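Local coordinates for protein putative aldolase (Bacteroides vulgatus ATCC 8482, PDB 3DXI) that is a putative aldolase with the TIM-barrel fold, related in sequence to the HMGL-like family, at residues A[24-29]-A[66-71]. Residues are numbered along the deposited sequence; the frame is centred on the assembly and turned at random.
Sequences KIVDAY and KHLRNI
The outer helices that follow the first and second strands of a TIM barrel, 23-34 and 62-71, meet here through a histidine-carboxylate hydrogen bond, formed by His67 and Asp27, and a small apolar contact between Val26 and Leu68. NE2 of His67 gives its proton to OD1 of Asp27 at 2.7 Å, with an N-H...O angle of 160°. OD1 receives it on its syn side, slightly out of the carboxylate plane, and lies close to the plane of the imidazole at the ring's edge. The two flat groups are nonetheless turned 53° against each other. The CB of His67 points toward helix 23-34, and with CG anti to the backbone N the ring extends on across the gap, while the carboxylate of Asp27 swings over from the flank of its own helix. A negative charge this near would probably favour a protonated imidazole. CD1 of Ile71, one helical turn on from His67, packs against the same OD1 at 3.6 Å. On the more buried side, CG1 of Val26 touches CD2 of Leu68 at 3.6 Å, the two side chains crossing at about a right angle. Ile30, one turn beyond Val26, also touches both Leu68 and Ile71, and Asn34 ND2 hydrogen-bonds to Ile71 O at the end of helix 62-71. The segment axes approach to 11.0 Å with a crossing angle of -31°, wide enough that side chains alone bridge them. Such roughly parallel packing of neighbouring helices, apolar inside and polar toward the surface, belongs to the outer layer of the eight-stranded beta/alpha barrel.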
# COMPACT_ATOMS: atom_id res chain seq x y z
N LYS A 24 -23.29 13.00 -14.86
CA LYS A 24 -23.23 13.40 -13.46
C LYS A 24 -21.87 13.07 -12.85
O LYS A 24 -21.30 13.88 -12.12
CB LYS A 24 -24.37 12.74 -12.67
CG LYS A 24 -25.68 13.54 -12.69
CD LYS A 24 -26.09 13.96 -14.11
CE LYS A 24 -27.50 14.55 -14.14
NZ LYS A 24 -27.91 15.05 -15.49
N ILE A 25 -21.34 11.89 -13.16
CA ILE A 25 -20.05 11.52 -12.62
C ILE A 25 -18.96 12.33 -13.33
O ILE A 25 -18.04 12.85 -12.70
CB ILE A 25 -19.75 10.01 -12.81
CG1 ILE A 25 -20.73 9.17 -11.97
CG2 ILE A 25 -18.33 9.70 -12.38
CD1 ILE A 25 -22.16 9.12 -12.52
N VAL A 26 -19.09 12.45 -14.65
CA VAL A 26 -18.12 13.19 -15.44
C VAL A 26 -18.00 14.64 -15.00
O VAL A 26 -16.89 15.15 -14.84
CB VAL A 26 -18.46 13.11 -16.95
CG1 VAL A 26 -17.50 13.97 -17.75
CG2 VAL A 26 -18.39 11.67 -17.41
N ASP A 27 -19.13 15.31 -14.78
CA ASP A 27 -19.11 16.71 -14.34
C ASP A 27 -18.54 16.85 -12.93
O ASP A 27 -17.77 17.78 -12.67
CB ASP A 27 -20.51 17.33 -14.39
CG ASP A 27 -20.94 17.67 -15.80
OD1 ASP A 27 -20.08 17.69 -16.70
OD2 ASP A 27 -22.14 17.94 -16.01
N ALA A 28 -18.95 15.97 -12.03
CA ALA A 28 -18.44 16.01 -10.66
C ALA A 28 -16.92 15.86 -10.71
O ALA A 28 -16.18 16.59 -10.05
CB ALA A 28 -19.06 14.89 -9.84
N TYR A 29 -16.45 14.90 -11.51
CA TYR A 29 -15.01 14.65 -11.66
C TYR A 29 -14.29 15.90 -12.18
O TYR A 29 -13.39 16.41 -11.52
CB TYR A 29 -14.76 13.48 -12.63
CG TYR A 29 -13.31 13.32 -13.04
CD1 TYR A 29 -12.36 12.80 -12.15
CD2 TYR A 29 -12.88 13.69 -14.32
CE1 TYR A 29 -11.02 12.67 -12.52
CE2 TYR A 29 -11.54 13.56 -14.70
CZ TYR A 29 -10.62 13.04 -13.80
OH TYR A 29 -9.31 12.90 -14.18
N LYS A 66 -15.65 19.37 -26.05
CA LYS A 66 -16.00 20.78 -26.03
C LYS A 66 -16.57 21.16 -24.67
O LYS A 66 -16.30 22.25 -24.15
CB LYS A 66 -17.04 21.10 -27.11
CG LYS A 66 -16.49 21.14 -28.51
CD LYS A 66 -17.60 21.48 -29.50
CE LYS A 66 -17.06 21.60 -30.92
NZ LYS A 66 -18.15 21.95 -31.87
N HIS A 67 -17.38 20.27 -24.11
CA HIS A 67 -17.99 20.48 -22.80
C HIS A 67 -16.92 20.47 -21.71
O HIS A 67 -16.85 21.39 -20.88
CB HIS A 67 -19.02 19.37 -22.53
CG HIS A 67 -19.59 19.39 -21.15
ND1 HIS A 67 -20.30 20.47 -20.66
CD2 HIS A 67 -19.58 18.47 -20.16
CE1 HIS A 67 -20.69 20.21 -19.42
NE2 HIS A 67 -20.26 19.00 -19.10
N LEU A 68 -16.09 19.44 -21.70
CA LEU A 68 -15.02 19.32 -20.71
C LEU A 68 -14.07 20.51 -20.79
O LEU A 68 -13.64 21.05 -19.76
CB LEU A 68 -14.24 18.02 -20.92
CG LEU A 68 -15.03 16.71 -20.85
CD1 LEU A 68 -14.06 15.54 -20.92
CD2 LEU A 68 -15.85 16.65 -19.56
N ARG A 69 -13.72 20.92 -22.01
CA ARG A 69 -12.82 22.04 -22.19
C ARG A 69 -13.46 23.34 -21.70
O ARG A 69 -12.78 24.26 -21.25
CB ARG A 69 -12.45 22.18 -23.67
CG ARG A 69 -11.53 23.35 -23.94
CD ARG A 69 -10.27 23.24 -23.10
NE ARG A 69 -9.09 23.05 -23.93
CZ ARG A 69 -7.88 22.74 -23.48
NH1 ARG A 69 -7.66 22.58 -22.18
NH2 ARG A 69 -6.87 22.60 -24.34
N ASN A 70 -14.78 23.38 -21.79
CA ASN A 70 -15.54 24.54 -21.36
C ASN A 70 -15.55 24.73 -19.85
O ASN A 70 -15.42 25.85 -19.35
CB ASN A 70 -16.98 24.41 -21.87
CG ASN A 70 -17.46 25.64 -22.59
OD1 ASN A 70 -16.71 26.27 -23.34
ND2 ASN A 70 -18.72 25.99 -22.37
N ILE A 71 -15.68 23.63 -19.11
CA ILE A 71 -15.74 23.70 -17.65
C ILE A 71 -14.44 23.41 -16.90
O ILE A 71 -14.35 23.72 -15.72
CB ILE A 71 -16.85 22.77 -17.10
CG1 ILE A 71 -16.66 21.34 -17.61
CG2 ILE A 71 -18.22 23.30 -17.53
CD1 ILE A 71 -17.61 20.33 -17.00